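Side-chain contact in 6-phosphogluconate dehydrogenase NAD-binding (Dyadobacter fermentans, PDB 4GBJ), which probably acts as an NAD(P)-dependent oxidoreductase of the 6-phosphogluconate and 3-hydroxyisobutyrate dehydrogenase type: residues K243-T248 and D263-R268. Sequence-based numbering, arbitrary orientation.
Sequences KDINLT and DIIRNR
Ile245 packs on Ile265 and on CA and CB of Arg266, joining helices 238-254 and 260-274. Segments 243-248 and 263-268 of these helices run antiparallel at 153°, their axes 9.5 Å apart. The two isoleucine side chains cross at about a right angle. CG1 of Ile245 lies 3.7 Å from CG2 of Ile265, and CD1 of Ile245 rests near the same methyl. With CG1 of Ile245 swung anti to the backbone N (chi1 -160°), this branch meets Ile265, while CG2 of Ile245 sits 3.8 Å from CA of Arg266. The end of the Ile265 side chain leads away; Ile265 also touches Glu186 of helix 169-197. With an alanine at Ile245, the CG1, CD1 and CG2 contacts would be lost, and a gap would probably open against CG2 of Ile265 and CA of Arg266. Beside this buried patch, Arg266 extends past Asn246. OD1 of Asn246 is 3.2 Å from CD of Arg266 and lies at the guanidinium edge, the amide and guanidinium planes 51° apart. A water accepts from ND2 of Asn246 (2.9 Å) and, weakly, from NE of Arg266. The contact thus joins two helices of the C-terminal helical domain through apolar packing inside and a water-linked polar pair at the partly exposed side.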
loop_
_atom_site.group_PDB
_atom_site.type_symbol
_atom_site.label_atom_id
_atom_site.label_comp_id
_atom_site.label_asym_id
_atom_site.label_seq_id
_atom_site.Cartn_x
_atom_site.Cartn_y
_atom_site.Cartn_z
ATOM N N LYS B 243 9.241 -16.807 -7.662
ATOM C CA LYS B 243 8.931 -17.026 -9.084
ATOM C C LYS B 243 8.246 -15.770 -9.669
ATOM O O LYS B 243 8.684 -15.255 -10.697
ATOM C CB LYS B 243 8.000 -18.230 -9.250
ATOM C CG LYS B 243 7.629 -18.561 -10.725
ATOM C CD LYS B 243 6.577 -19.687 -10.858
ATOM C CE LYS B 243 5.141 -19.294 -10.514
ATOM N NZ LYS B 243 4.583 -18.227 -11.424
ATOM N N ASP B 244 7.270 -15.206 -8.922
ATOM C CA ASP B 244 6.518 -14.047 -9.390
ATOM C C ASP B 244 7.360 -12.765 -9.424
ATOM O O ASP B 244 7.305 -12.051 -10.429
ATOM C CB ASP B 244 5.224 -13.818 -8.578
ATOM C CG ASP B 244 4.010 -14.642 -9.046
ATOM O OD1 ASP B 244 4.129 -15.374 -10.097
ATOM O OD2 ASP B 244 2.921 -14.511 -8.414
ATOM N N ILE B 245 8.136 -12.470 -8.391
ATOM C CA ILE B 245 8.956 -11.263 -8.429
ATOM C C ILE B 245 10.032 -11.361 -9.538
ATOM O O ILE B 245 10.371 -10.349 -10.123
ATOM C CB ILE B 245 9.557 -10.907 -7.056
ATOM C CG1 ILE B 245 9.964 -9.468 -6.986
ATOM C CG2 ILE B 245 10.730 -11.800 -6.663
ATOM C CD1 ILE B 245 8.772 -8.457 -7.036
ATOM N N ASN B 246 10.567 -12.532 -9.802
ATOM C CA ASN B 246 11.524 -12.731 -10.890
ATOM C C ASN B 246 10.893 -12.511 -12.249
ATOM O O ASN B 246 11.582 -11.961 -13.123
ATOM C CB ASN B 246 12.176 -14.094 -10.845
ATOM C CG ASN B 246 13.271 -14.194 -9.787
ATOM O OD1 ASN B 246 13.879 -13.214 -9.374
ATOM N ND2 ASN B 246 13.549 -15.380 -9.296
ATOM N N LEU B 247 9.576 -12.854 -12.438
ATOM C CA LEU B 247 8.877 -12.554 -13.705
ATOM C C LEU B 247 8.810 -11.026 -13.872
ATOM O O LEU B 247 9.018 -10.511 -14.951
ATOM C CB LEU B 247 7.451 -13.135 -13.721
ATOM C CG LEU B 247 7.258 -14.665 -13.754
ATOM C CD1 LEU B 247 5.823 -14.994 -13.804
ATOM C CD2 LEU B 247 7.949 -15.301 -14.954
ATOM N N THR B 248 8.506 -10.306 -12.784
ATOM C CA THR B 248 8.438 -8.847 -12.793
ATOM C C THR B 248 9.799 -8.238 -13.145
ATOM O O THR B 248 9.879 -7.313 -13.968
ATOM C CB THR B 248 7.928 -8.381 -11.445
ATOM O OG1 THR B 248 6.622 -8.929 -11.277
ATOM C CG2 THR B 248 7.949 -6.851 -11.297
ATOM N N ASP B 263 13.938 -5.575 -6.129
ATOM C CA ASP B 263 15.238 -6.178 -5.776
ATOM C C ASP B 263 15.250 -6.617 -4.307
ATOM O O ASP B 263 15.653 -7.734 -3.998
ATOM C CB ASP B 263 16.379 -5.195 -6.003
ATOM C CG ASP B 263 16.532 -4.660 -7.424
ATOM O OD1 ASP B 263 15.970 -5.271 -8.362
ATOM O OD2 ASP B 263 17.245 -3.683 -7.602
ATOM N N ILE B 264 14.720 -5.744 -3.431
ATOM C CA ILE B 264 14.584 -5.979 -1.991
ATOM C C ILE B 264 13.655 -7.160 -1.765
ATOM O O ILE B 264 14.043 -8.043 -1.054
ATOM C CB ILE B 264 14.086 -4.742 -1.245
ATOM C CG1 ILE B 264 15.056 -3.527 -1.386
ATOM C CG2 ILE B 264 13.797 -5.030 0.239
ATOM C CD1 ILE B 264 16.208 -3.607 -0.867
ATOM N N ILE B 265 12.498 -7.222 -2.443
ATOM C CA ILE B 265 11.535 -8.317 -2.318
ATOM C C ILE B 265 12.174 -9.622 -2.729
ATOM O O ILE B 265 12.080 -10.618 -2.001
ATOM C CB ILE B 265 10.280 -8.000 -3.162
ATOM C CG1 ILE B 265 9.470 -6.810 -2.565
ATOM C CG2 ILE B 265 9.410 -9.183 -3.381
ATOM C CD1 ILE B 265 8.963 -6.987 -1.222
ATOM N N ARG B 266 12.859 -9.619 -3.878
ATOM C CA ARG B 266 13.578 -10.807 -4.313
ATOM C C ARG B 266 14.538 -11.314 -3.227
ATOM O O ARG B 266 14.532 -12.508 -2.936
ATOM C CB ARG B 266 14.356 -10.537 -5.607
ATOM C CG ARG B 266 15.226 -11.695 -6.083
ATOM C CD ARG B 266 15.769 -11.383 -7.474
ATOM N NE ARG B 266 16.827 -12.312 -7.861
ATOM C CZ ARG B 266 18.077 -12.289 -7.412
ATOM N NH1 ARG B 266 18.458 -11.378 -6.514
ATOM N NH2 ARG B 266 18.950 -13.190 -7.826
ATOM N N ASN B 267 15.321 -10.437 -2.615
ATOM C CA ASN B 267 16.290 -10.863 -1.565
ATOM C C ASN B 267 15.592 -11.380 -0.338
ATOM O O ASN B 267 16.127 -12.303 0.288
ATOM C CB ASN B 267 17.283 -9.746 -1.188
ATOM C CG ASN B 267 18.314 -9.536 -2.284
ATOM O OD1 ASN B 267 18.538 -10.395 -3.116
ATOM N ND2 ASN B 267 18.901 -8.358 -2.367
ATOM N N ARG B 268 14.365 -10.854 -0.007
ATOM C CA ARG B 268 13.634 -11.414 1.123
ATOM C C ARG B 268 13.300 -12.913 0.906
ATOM O O ARG B 268 13.375 -13.693 1.843
ATOM C CB ARG B 268 12.335 -10.667 1.368
ATOM C CG ARG B 268 12.468 -9.227 1.734
ATOM C CD ARG B 268 13.419 -9.032 2.883
ATOM N NE ARG B 268 13.266 -7.735 3.527
ATOM C CZ ARG B 268 14.064 -7.263 4.482
ATOM N NH1 ARG B 268 15.097 -7.966 4.900
ATOM N NH2 ARG B 268 13.851 -6.063 4.998
HETATM O O HOH W 1 16.213 -15.351 -8.269
#